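Local atomic coordinates of dioxygenase (Pseudomonas brassicacearum, PDB entry 5V2D), a protein that probably uses a non-haem iron centre and dioxygen to split the central double bond of lignostilbenes. Residues Val144-Leu152 with Met163-Trp174; Asn459-Val470 with Ala482-Met492. One frame throughout, in Å; residues are numbered along the deposited sequence.

Contact 1 (Val144-Leu152 with Met163-Trp174); sequences VIPHNGVLL and MDLETLETLGEW
V150 and L152 lie over one face of the W174 indole. The CG2 methyl of V150 is 4.1 Å from the centroid of the six-membered ring and only 3° off its normal, a CH-pi contact; CD2 of L152 makes a second over the five-membered ring. W174 swings its ring across to them with CG anti to the backbone N (chi1 -161°). CG1 of V150 also meets CD1 of L171 at 3.7 Å. Farther along, CD2 of L165 packs 3.8 Å from CB of L151, while CD1 of L165 reaches O of G149 at 3.5 Å. Cutting L165 back to an alanine is likely to uncover the backbone from G149 to L151 and leave a gap beside the L151 side chain. L151 and M163 form an antiparallel hydrogen-bonded pair, with N of L151 2.9 Å from O of M163. At the polar edge one water joins NE2 of H147, ND2 of N148 and NE1 of W174, the last at 2.9 Å; a second links O of G149 to N of L165. The four-stranded antiparallel sheet is a propeller blade: A162 pairs with the L171-G172 classic bulge, and L151 and L168 pack on Y63 and V87 of strands 60-67 and 85-93.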
loop_
_atom_site.group_PDB
_atom_site.type_symbol
_atom_site.label_atom_id
_atom_site.label_comp_id
_atom_site.label_asym_id
_atom_site.label_seq_id
_atom_site.Cartn_x
_atom_site.Cartn_y
_atom_site.Cartn_z
ATOM N N VAL A 144 -5.007 4.100 -3.923
ATOM C CA VAL A 144 -5.782 4.999 -4.750
ATOM C C VAL A 144 -4.844 5.764 -5.643
ATOM O O VAL A 144 -3.725 6.086 -5.243
ATOM C CB VAL A 144 -6.680 5.941 -3.907
ATOM C CG1 VAL A 144 -7.891 5.225 -3.356
ATOM C CG2 VAL A 144 -5.905 6.569 -2.744
ATOM N N ILE A 145 -5.264 6.042 -6.876
ATOM C CA ILE A 145 -4.465 6.870 -7.783
ATOM C C ILE A 145 -5.371 7.564 -8.773
ATOM O O ILE A 145 -6.343 6.970 -9.216
ATOM C CB ILE A 145 -3.405 6.018 -8.516
ATOM C CG1 ILE A 145 -2.292 6.878 -9.013
ATOM C CG2 ILE A 145 -3.998 5.202 -9.685
ATOM C CD1 ILE A 145 -1.128 6.104 -9.563
ATOM N N PRO A 146 -5.097 8.842 -9.101
ATOM C CA PRO A 146 -5.878 9.493 -10.171
ATOM C C PRO A 146 -5.451 8.989 -11.534
ATOM O O PRO A 146 -4.282 8.834 -11.796
ATOM C CB PRO A 146 -5.490 11.014 -10.068
ATOM C CG PRO A 146 -4.765 11.130 -8.810
ATOM C CD PRO A 146 -4.119 9.775 -8.553
ATOM N N HIS A 147 -6.419 8.748 -12.398
ATOM C CA HIS A 147 -6.102 8.312 -13.780
ATOM C C HIS A 147 -7.306 8.614 -14.681
ATOM O O HIS A 147 -8.444 8.267 -14.387
ATOM C CB HIS A 147 -5.735 6.821 -13.820
ATOM C CG HIS A 147 -5.723 6.251 -15.208
ATOM N ND1 HIS A 147 -4.705 6.541 -16.103
ATOM C CD2 HIS A 147 -6.630 5.480 -15.868
ATOM C CE1 HIS A 147 -4.962 5.911 -17.248
ATOM N NE2 HIS A 147 -6.122 5.267 -17.143
ATOM N N ASN A 148 -7.026 9.335 -15.787
ATOM C CA ASN A 148 -8.009 9.573 -16.857
ATOM C C ASN A 148 -9.328 10.070 -16.330
ATOM O O ASN A 148 -10.413 9.538 -16.665
ATOM C CB ASN A 148 -8.189 8.229 -17.614
ATOM C CG ASN A 148 -8.907 8.363 -18.934
ATOM O OD1 ASN A 148 -8.937 9.435 -19.509
ATOM N ND2 ASN A 148 -9.485 7.233 -19.423
ATOM N N GLY A 149 -9.264 11.050 -15.452
ATOM C CA GLY A 149 -10.438 11.756 -15.001
ATOM C C GLY A 149 -11.228 11.112 -13.863
ATOM O O GLY A 149 -12.267 11.611 -13.461
ATOM N N VAL A 150 -10.734 9.976 -13.364
ATOM C CA VAL A 150 -11.309 9.349 -12.184
ATOM C C VAL A 150 -10.250 9.048 -11.128
ATOM O O VAL A 150 -9.035 9.133 -11.364
ATOM C CB VAL A 150 -12.108 8.054 -12.547
ATOM C CG1 VAL A 150 -13.200 8.357 -13.536
ATOM C CG2 VAL A 150 -11.233 6.950 -13.078
ATOM N N LEU A 151 -10.739 8.695 -9.924
ATOM C CA LEU A 151 -9.881 8.099 -8.895
ATOM C C LEU A 151 -10.042 6.555 -8.983
ATOM O O LEU A 151 -11.172 6.060 -8.973
ATOM C CB LEU A 151 -10.354 8.531 -7.513
ATOM C CG LEU A 151 -9.325 8.152 -6.396
ATOM C CD1 LEU A 151 -8.092 9.006 -6.488
ATOM C CD2 LEU A 151 -9.931 8.272 -5.025
ATOM N N LEU A 152 -8.920 5.846 -9.088
ATOM C CA LEU A 152 -8.951 4.381 -9.071
ATOM C C LEU A 152 -8.664 3.902 -7.661
ATOM O O LEU A 152 -7.691 4.362 -7.042
ATOM C CB LEU A 152 -7.908 3.815 -9.968
ATOM C CG LEU A 152 -8.154 4.124 -11.467
ATOM C CD1 LEU A 152 -7.002 3.488 -12.240
ATOM C CD2 LEU A 152 -9.531 3.695 -11.939
ATOM N N MET A 163 -13.940 5.980 -8.873
ATOM C CA MET A 163 -14.669 6.915 -8.098
ATOM C C MET A 163 -14.556 8.337 -8.636
ATOM O O MET A 163 -13.554 8.725 -9.248
ATOM C CB MET A 163 -14.171 6.843 -6.666
ATOM C CG MET A 163 -14.241 5.408 -6.055
ATOM S SD MET A 163 -13.411 5.529 -4.433
ATOM C CE MET A 163 -14.844 5.732 -3.349
ATOM N N ASP A 164 -15.579 9.137 -8.333
ATOM C CA ASP A 164 -15.572 10.550 -8.747
ATOM C C ASP A 164 -14.505 11.275 -7.899
ATOM O O ASP A 164 -14.493 11.158 -6.636
ATOM C CB ASP A 164 -16.947 11.159 -8.523
ATOM C CG ASP A 164 -17.009 12.609 -8.934
ATOM O OD1 ASP A 164 -16.438 13.521 -8.302
ATOM O OD2 ASP A 164 -17.672 12.862 -9.917
ATOM N N LEU A 165 -13.624 12.010 -8.556
ATOM C CA LEU A 165 -12.539 12.727 -7.856
ATOM C C LEU A 165 -13.027 13.744 -6.789
ATOM O O LEU A 165 -12.367 13.943 -5.791
ATOM C CB LEU A 165 -11.709 13.478 -8.867
ATOM C CG LEU A 165 -10.766 12.528 -9.680
ATOM C CD1 LEU A 165 -10.356 13.200 -11.008
ATOM C CD2 LEU A 165 -9.545 12.035 -8.826
ATOM N N GLU A 166 -14.212 14.348 -6.979
ATOM C CA GLU A 166 -14.709 15.329 -6.029
ATOM C C GLU A 166 -15.610 14.726 -4.996
ATOM O O GLU A 166 -15.398 14.962 -3.829
ATOM C CB GLU A 166 -15.438 16.455 -6.742
ATOM C CG GLU A 166 -14.489 17.181 -7.729
ATOM C CD GLU A 166 -15.056 18.496 -8.275
ATOM O OE1 GLU A 166 -14.292 19.507 -8.324
ATOM O OE2 GLU A 166 -16.276 18.518 -8.635
ATOM N N THR A 167 -16.609 13.943 -5.402
ATOM C CA THR A 167 -17.602 13.451 -4.461
ATOM C C THR A 167 -17.275 12.078 -3.849
ATOM O O THR A 167 -17.910 11.687 -2.917
ATOM C CB THR A 167 -18.982 13.286 -5.132
ATOM O OG1 THR A 167 -18.891 12.250 -6.084
ATOM C CG2 THR A 167 -19.428 14.576 -5.863
ATOM N N LEU A 168 -16.371 11.349 -4.456
ATOM C CA LEU A 168 -16.060 9.938 -4.070
ATOM C C LEU A 168 -17.262 8.999 -4.282
ATOM O O LEU A 168 -17.293 7.890 -3.737
ATOM C CB LEU A 168 -15.471 9.859 -2.686
ATOM C CG LEU A 168 -14.172 10.622 -2.483
ATOM C CD1 LEU A 168 -13.808 10.454 -0.965
ATOM C CD2 LEU A 168 -13.092 10.061 -3.378
ATOM N N GLU A 169 -18.205 9.427 -5.146
ATOM C CA GLU A 169 -19.254 8.533 -5.630
ATOM C C GLU A 169 -18.560 7.375 -6.410
ATOM O O GLU A 169 -17.626 7.593 -7.169
ATOM C CB GLU A 169 -20.298 9.303 -6.509
ATOM C CG GLU A 169 -21.440 8.431 -7.006
ATOM C CD GLU A 169 -22.332 9.106 -8.112
ATOM O OE1 GLU A 169 -22.106 10.308 -8.580
ATOM O OE2 GLU A 169 -23.261 8.355 -8.560
ATOM N N THR A 170 -19.011 6.146 -6.195
ATOM C CA THR A 170 -18.504 4.997 -6.943
ATOM C C THR A 170 -19.078 4.986 -8.355
ATOM O O THR A 170 -20.274 5.035 -8.526
ATOM C CB THR A 170 -18.797 3.684 -6.206
ATOM O OG1 THR A 170 -18.108 3.687 -4.936
ATOM C CG2 THR A 170 -18.289 2.545 -6.985
ATOM N N LEU A 171 -18.219 4.914 -9.342
ATOM C CA LEU A 171 -18.604 4.836 -10.767
ATOM C C LEU A 171 -18.696 3.443 -11.283
ATOM O O LEU A 171 -19.472 3.188 -12.179
ATOM C CB LEU A 171 -17.623 5.623 -11.647
ATOM C CG LEU A 171 -17.514 7.081 -11.171
ATOM C CD1 LEU A 171 -16.484 7.954 -11.877
ATOM C CD2 LEU A 171 -18.914 7.728 -11.273
ATOM N N GLY A 172 -18.008 2.469 -10.702
ATOM C CA GLY A 172 -18.154 1.048 -11.147
ATOM C C GLY A 172 -16.759 0.495 -11.339
ATOM O O GLY A 172 -15.732 1.202 -11.210
ATOM N N GLU A 173 -16.706 -0.767 -11.663
ATOM C CA GLU A 173 -15.475 -1.419 -11.992
ATOM C C GLU A 173 -14.884 -0.712 -13.201
ATOM O O GLU A 173 -15.571 -0.411 -14.150
ATOM C CB GLU A 173 -15.696 -2.892 -12.291
ATOM C CG GLU A 173 -14.411 -3.620 -12.563
ATOM C CD GLU A 173 -14.621 -5.121 -12.872
ATOM O OE1 GLU A 173 -15.254 -5.356 -13.943
ATOM O OE2 GLU A 173 -14.121 -6.047 -12.137
ATOM N N TRP A 174 -13.605 -0.461 -13.165
ATOM C CA TRP A 174 -12.920 0.180 -14.290
ATOM C C TRP A 174 -12.188 -0.859 -15.115
ATOM O O TRP A 174 -11.246 -1.482 -14.665
ATOM C CB TRP A 174 -11.914 1.242 -13.786
ATOM C CG TRP A 174 -11.491 2.226 -14.771
ATOM C CD1 TRP A 174 -10.301 2.278 -15.383
ATOM C CD2 TRP A 174 -12.234 3.316 -15.278
ATOM N NE1 TRP A 174 -10.216 3.369 -16.218
ATOM C CE2 TRP A 174 -11.395 4.016 -16.198
ATOM C CE3 TRP A 174 -13.530 3.791 -15.051
ATOM C CZ2 TRP A 174 -11.807 5.151 -16.896
ATOM C CZ3 TRP A 174 -13.951 4.924 -15.742
ATOM C CH2 TRP A 174 -13.077 5.606 -16.625
HETATM O O HOH W 1 -8.574 4.618 -18.245
HETATM O O HOH W 2 -14.050 12.231 -11.414
#

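Contact 2 (Asn459-Val470 with Ala482-Met492); sequences NLIAEERSELVV and ARIRIPFRMRM
The carboxylate of E467 is gripped by two arginines, one on each oxygen. NH1 of R483 donates to OE1 of E467 at 2.8 Å, with the carboxylate and guanidinium planes 76° apart; the bond uses the syn lone pair and lies in the guanidinium plane. OE2 of E467 takes NH1 of R465 on its anti side at 2.9 Å, and R465 turns its NE to OE2 of E463, extending the salt-bridge network. The extended R483 chain runs past the carboxylate, its CD 3.3 Å from OE1 of E467, and its CG rests beside CG1 of V469. Beneath these charges the strands pair antiparallel: N of L468 bonds O of I484 at 2.8 Å, with its reverse. On the face of L468, V470, I484 and I486 the packing is apolar, with CB of L468 4.0 Å from CB of I484, and F90 and F92 of strand 85-93 cover L468. Farther along, OG of S466 accepts from N of M490 at 2.9 Å, nearly straight at 174°. Beyond it a water bridges OE1 of E464, which also pairs with K37, to NE of R489, whose terminal nitrogens bind carbonyls of A34, K37 and P38. Held by an arginine on each oxygen, E467 is likely to stay ionised, and with E463 it probably balances R465 and R483, while apolar packing fastens the hairpin's opposite face.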
loop_
_atom_site.group_PDB
_atom_site.type_symbol
_atom_site.label_atom_id
_atom_site.label_comp_id
_atom_site.label_asym_id
_atom_site.label_seq_id
_atom_site.Cartn_x
_atom_site.Cartn_y
_atom_site.Cartn_z
ATOM N N ASN A 459 -1.822 9.330 14.388
ATOM C CA ASN A 459 -2.728 8.644 15.258
ATOM C C ASN A 459 -2.243 8.927 16.697
ATOM O O ASN A 459 -1.147 8.495 17.057
ATOM C CB ASN A 459 -2.717 7.109 15.031
ATOM C CG ASN A 459 -2.750 6.715 13.582
ATOM O OD1 ASN A 459 -3.650 7.125 12.872
ATOM N ND2 ASN A 459 -1.636 5.985 13.105
ATOM N N LEU A 460 -3.084 9.568 17.489
ATOM C CA LEU A 460 -2.789 9.851 18.876
ATOM C C LEU A 460 -3.508 8.757 19.620
ATOM O O LEU A 460 -4.708 8.854 19.914
ATOM C CB LEU A 460 -3.287 11.223 19.256
ATOM C CG LEU A 460 -2.487 12.516 19.022
ATOM C CD1 LEU A 460 -1.015 12.340 18.871
ATOM C CD2 LEU A 460 -2.986 13.251 17.813
ATOM N N ILE A 461 -2.802 7.679 19.851
ATOM C CA ILE A 461 -3.464 6.433 20.138
ATOM C C ILE A 461 -3.909 6.255 21.562
ATOM O O ILE A 461 -4.809 5.436 21.788
ATOM C CB ILE A 461 -2.667 5.222 19.688
ATOM C CG1 ILE A 461 -1.305 5.134 20.292
ATOM C CG2 ILE A 461 -2.511 5.204 18.197
ATOM C CD1 ILE A 461 -0.582 3.866 19.844
ATOM N N ALA A 462 -3.367 7.032 22.498
ATOM C CA ALA A 462 -3.882 7.026 23.863
ATOM C C ALA A 462 -5.171 7.791 23.911
ATOM O O ALA A 462 -6.032 7.418 24.656
ATOM C CB ALA A 462 -2.868 7.654 24.816
ATOM N N GLU A 463 -5.329 8.846 23.132
ATOM C CA GLU A 463 -6.601 9.590 23.153
ATOM C C GLU A 463 -7.603 9.051 22.147
ATOM O O GLU A 463 -8.713 9.483 22.134
ATOM C CB GLU A 463 -6.372 11.046 22.864
ATOM C CG GLU A 463 -5.337 11.686 23.777
ATOM C CD GLU A 463 -5.016 13.105 23.219
ATOM O OE1 GLU A 463 -3.860 13.474 23.000
ATOM O OE2 GLU A 463 -5.937 13.906 22.883
ATOM N N GLU A 464 -7.189 8.144 21.273
ATOM C CA GLU A 464 -7.995 7.750 20.087
ATOM C C GLU A 464 -8.460 8.956 19.252
ATOM O O GLU A 464 -9.624 9.067 18.910
ATOM C CB GLU A 464 -9.234 6.894 20.471
ATOM C CG GLU A 464 -8.800 5.682 21.295
ATOM C CD GLU A 464 -9.755 4.504 21.291
ATOM O OE1 GLU A 464 -10.967 4.649 21.005
ATOM O OE2 GLU A 464 -9.246 3.410 21.584
ATOM N N ARG A 465 -7.539 9.821 18.933
ATOM C CA ARG A 465 -7.754 11.057 18.157
ATOM C C ARG A 465 -6.833 10.959 16.950
ATOM O O ARG A 465 -5.841 10.234 16.985
ATOM C CB ARG A 465 -7.331 12.300 19.008
ATOM C CG ARG A 465 -7.992 13.595 18.659
ATOM C CD ARG A 465 -7.970 14.660 19.778
ATOM N NE ARG A 465 -6.589 14.917 20.262
ATOM C CZ ARG A 465 -5.631 15.684 19.683
ATOM N NH1 ARG A 465 -5.738 16.278 18.490
ATOM N NH2 ARG A 465 -4.465 15.897 20.325
ATOM N N SER A 466 -7.082 11.760 15.938
ATOM C CA SER A 466 -6.346 11.769 14.704
ATOM C C SER A 466 -6.142 13.198 14.270
ATOM O O SER A 466 -7.020 14.035 14.452
ATOM C CB SER A 466 -7.132 10.991 13.602
ATOM O OG SER A 466 -7.357 9.658 13.988
ATOM N N GLU A 467 -4.982 13.474 13.700
ATOM C CA GLU A 467 -4.663 14.752 13.048
ATOM C C GLU A 467 -4.036 14.444 11.714
ATOM O O GLU A 467 -3.330 13.441 11.612
ATOM C CB GLU A 467 -3.569 15.559 13.847
ATOM C CG GLU A 467 -4.079 15.902 15.217
ATOM C CD GLU A 467 -3.013 16.638 16.123
ATOM O OE1 GLU A 467 -1.857 16.612 15.805
ATOM O OE2 GLU A 467 -3.364 17.223 17.137
ATOM N N LEU A 468 -4.242 15.311 10.742
ATOM C CA LEU A 468 -3.441 15.242 9.562
ATOM C C LEU A 468 -2.288 16.300 9.739
ATOM O O LEU A 468 -2.579 17.529 9.849
ATOM C CB LEU A 468 -4.270 15.598 8.376
ATOM C CG LEU A 468 -3.665 15.366 7.009
ATOM C CD1 LEU A 468 -3.345 13.906 6.795
ATOM C CD2 LEU A 468 -4.637 15.915 5.939
ATOM N N VAL A 469 -1.048 15.838 9.865
ATOM C CA VAL A 469 0.065 16.766 10.129
ATOM C C VAL A 469 0.785 17.167 8.846
ATOM O O VAL A 469 0.877 16.363 7.891
ATOM C CB VAL A 469 1.069 16.224 11.141
ATOM C CG1 VAL A 469 0.358 16.102 12.477
ATOM C CG2 VAL A 469 1.757 14.944 10.708
ATOM N N VAL A 470 1.254 18.411 8.815
ATOM C CA VAL A 470 2.004 18.922 7.706
ATOM C C VAL A 470 3.377 19.404 8.184
ATOM O O VAL A 470 3.458 20.294 9.027
ATOM C CB VAL A 470 1.257 20.104 7.067
ATOM C CG1 VAL A 470 2.051 20.586 5.841
ATOM C CG2 VAL A 470 -0.199 19.752 6.697
ATOM N N ALA A 482 1.734 22.692 10.668
ATOM C CA ALA A 482 0.274 22.733 10.810
ATOM C C ALA A 482 -0.233 21.373 11.225
ATOM O O ALA A 482 0.278 20.352 10.785
ATOM C CB ALA A 482 -0.388 23.144 9.524
ATOM N N ARG A 483 -1.173 21.363 12.144
ATOM C CA ARG A 483 -1.892 20.154 12.558
ATOM C C ARG A 483 -3.356 20.336 12.268
ATOM O O ARG A 483 -3.996 21.239 12.808
ATOM C CB ARG A 483 -1.729 19.866 14.041
ATOM C CG ARG A 483 -0.266 19.687 14.499
ATOM C CD ARG A 483 -0.271 19.462 15.973
ATOM N NE ARG A 483 1.015 19.216 16.573
ATOM C CZ ARG A 483 1.415 18.034 17.043
ATOM N NH1 ARG A 483 0.696 16.931 16.986
ATOM N NH2 ARG A 483 2.590 17.927 17.552
ATOM N N ILE A 484 -3.871 19.492 11.374
ATOM C CA ILE A 484 -5.275 19.563 10.964
ATOM C C ILE A 484 -6.082 18.572 11.802
ATOM O O ILE A 484 -5.894 17.351 11.681
ATOM C CB ILE A 484 -5.387 19.295 9.465
ATOM C CG1 ILE A 484 -4.541 20.314 8.693
ATOM C CG2 ILE A 484 -6.805 19.309 9.018
ATOM C CD1 ILE A 484 -4.159 19.702 7.331
ATOM N N ARG A 485 -6.958 19.086 12.685
ATOM C CA ARG A 485 -7.620 18.215 13.648
ATOM C C ARG A 485 -8.823 17.563 12.937
ATOM O O ARG A 485 -9.493 18.209 12.158
ATOM C CB ARG A 485 -8.114 18.978 14.853
ATOM C CG ARG A 485 -7.013 19.508 15.757
ATOM C CD ARG A 485 -7.657 20.013 17.085
ATOM N NE ARG A 485 -6.650 20.798 17.794
ATOM C CZ ARG A 485 -6.463 22.108 17.707
ATOM N NH1 ARG A 485 -7.271 22.881 16.995
ATOM N NH2 ARG A 485 -5.491 22.662 18.425
ATOM N N ILE A 486 -8.999 16.291 13.162
ATOM C CA ILE A 486 -10.122 15.504 12.580
ATOM C C ILE A 486 -11.001 15.175 13.761
ATOM O O ILE A 486 -10.519 14.693 14.782
ATOM C CB ILE A 486 -9.582 14.255 11.897
ATOM C CG1 ILE A 486 -8.631 14.686 10.782
ATOM C CG2 ILE A 486 -10.723 13.518 11.195
ATOM C CD1 ILE A 486 -7.604 13.686 10.485
ATOM N N PRO A 487 -12.319 15.394 13.638
ATOM C CA PRO A 487 -13.189 15.230 14.768
ATOM C C PRO A 487 -13.599 13.794 15.108
ATOM O O PRO A 487 -14.424 13.566 16.011
ATOM C CB PRO A 487 -14.401 16.021 14.336
ATOM C CG PRO A 487 -14.388 15.991 12.877
ATOM C CD PRO A 487 -12.968 16.077 12.521
ATOM N N PHE A 488 -13.067 12.848 14.374
ATOM C CA PHE A 488 -13.230 11.437 14.648
ATOM C C PHE A 488 -11.962 10.715 14.347
ATOM O O PHE A 488 -11.143 11.204 13.607
ATOM C CB PHE A 488 -14.459 10.806 13.859
ATOM C CG PHE A 488 -14.302 10.834 12.364
ATOM C CD1 PHE A 488 -13.699 9.811 11.708
ATOM C CD2 PHE A 488 -14.805 11.869 11.619
ATOM C CE1 PHE A 488 -13.537 9.828 10.280
ATOM C CE2 PHE A 488 -14.575 11.945 10.223
ATOM C CZ PHE A 488 -13.949 10.905 9.581
ATOM N N ARG A 489 -11.817 9.557 14.963
ATOM C CA ARG A 489 -10.650 8.695 14.782
ATOM C C ARG A 489 -10.599 8.042 13.370
ATOM O O ARG A 489 -11.551 7.381 12.926
ATOM C CB ARG A 489 -10.678 7.548 15.795
ATOM C CG ARG A 489 -9.519 6.571 15.687
ATOM C CD ARG A 489 -9.733 5.430 16.700
ATOM N NE ARG A 489 -10.980 4.736 16.457
ATOM C CZ ARG A 489 -11.119 3.696 15.641
ATOM N NH1 ARG A 489 -10.078 3.070 15.039
ATOM N NH2 ARG A 489 -12.379 3.199 15.517
ATOM N N MET A 490 -9.473 8.204 12.732
ATOM C CA MET A 490 -9.219 7.575 11.426
ATOM C C MET A 490 -8.602 6.218 11.746
ATOM O O MET A 490 -7.503 6.140 12.347
ATOM C CB MET A 490 -8.205 8.412 10.633
ATOM C CG MET A 490 -8.671 9.833 10.289
ATOM S SD MET A 490 -10.025 9.985 9.117
ATOM C CE MET A 490 -9.129 9.648 7.626
ATOM N N ARG A 491 -9.218 5.170 11.221
ATOM C CA ARG A 491 -8.610 3.820 11.318
ATOM C C ARG A 491 -7.294 3.789 10.516
ATOM O O ARG A 491 -7.094 4.526 9.569
ATOM C CB ARG A 491 -9.588 2.788 10.761
ATOM C CG ARG A 491 -9.258 1.374 11.085
ATOM C CD ARG A 491 -10.458 0.466 10.696
ATOM N NE ARG A 491 -10.277 -0.864 11.320
ATOM C CZ ARG A 491 -9.927 -1.991 10.680
ATOM N NH1 ARG A 491 -9.784 -3.112 11.398
ATOM N NH2 ARG A 491 -9.695 -2.048 9.350
ATOM N N MET A 492 -6.430 2.887 10.883
ATOM C CA MET A 492 -5.200 2.655 10.102
ATOM C C MET A 492 -5.554 2.420 8.675
ATOM O O MET A 492 -6.533 1.736 8.401
ATOM C CB MET A 492 -4.375 1.524 10.721
ATOM C CG MET A 492 -3.076 1.206 10.034
ATOM S SD MET A 492 -1.990 2.653 10.120
ATOM C CE MET A 492 -0.554 2.102 9.272
HETATM O O HOH W 3 -12.427 5.606 18.568
HETATM O O HOH W 4 -9.832 12.548 16.036
#

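In the fold
Contact 1 closes before contact 2 opens along the chain, and their centres lie about 25 Å apart, with nearest atoms about 10 Å from each other. Each belongs to a different antiparallel sheet: 144-152 with 163-174 spans the sheet of strands 143-147 to 170-173, whereas 459-470 with 482-492 forms a hairpin within the sheet that runs from strand 50-52 to strand 433-442. Strand 85-93 of a third sheet touches both, through V87 in one case and S88, F90 and F92 in the other. These sheets are blades of the seven-bladed propeller characteristic of the family, whose iron is held by H188, H239, H304 and H495; the side chain of M492, in contact 2, is about 11 Å from the bound iron.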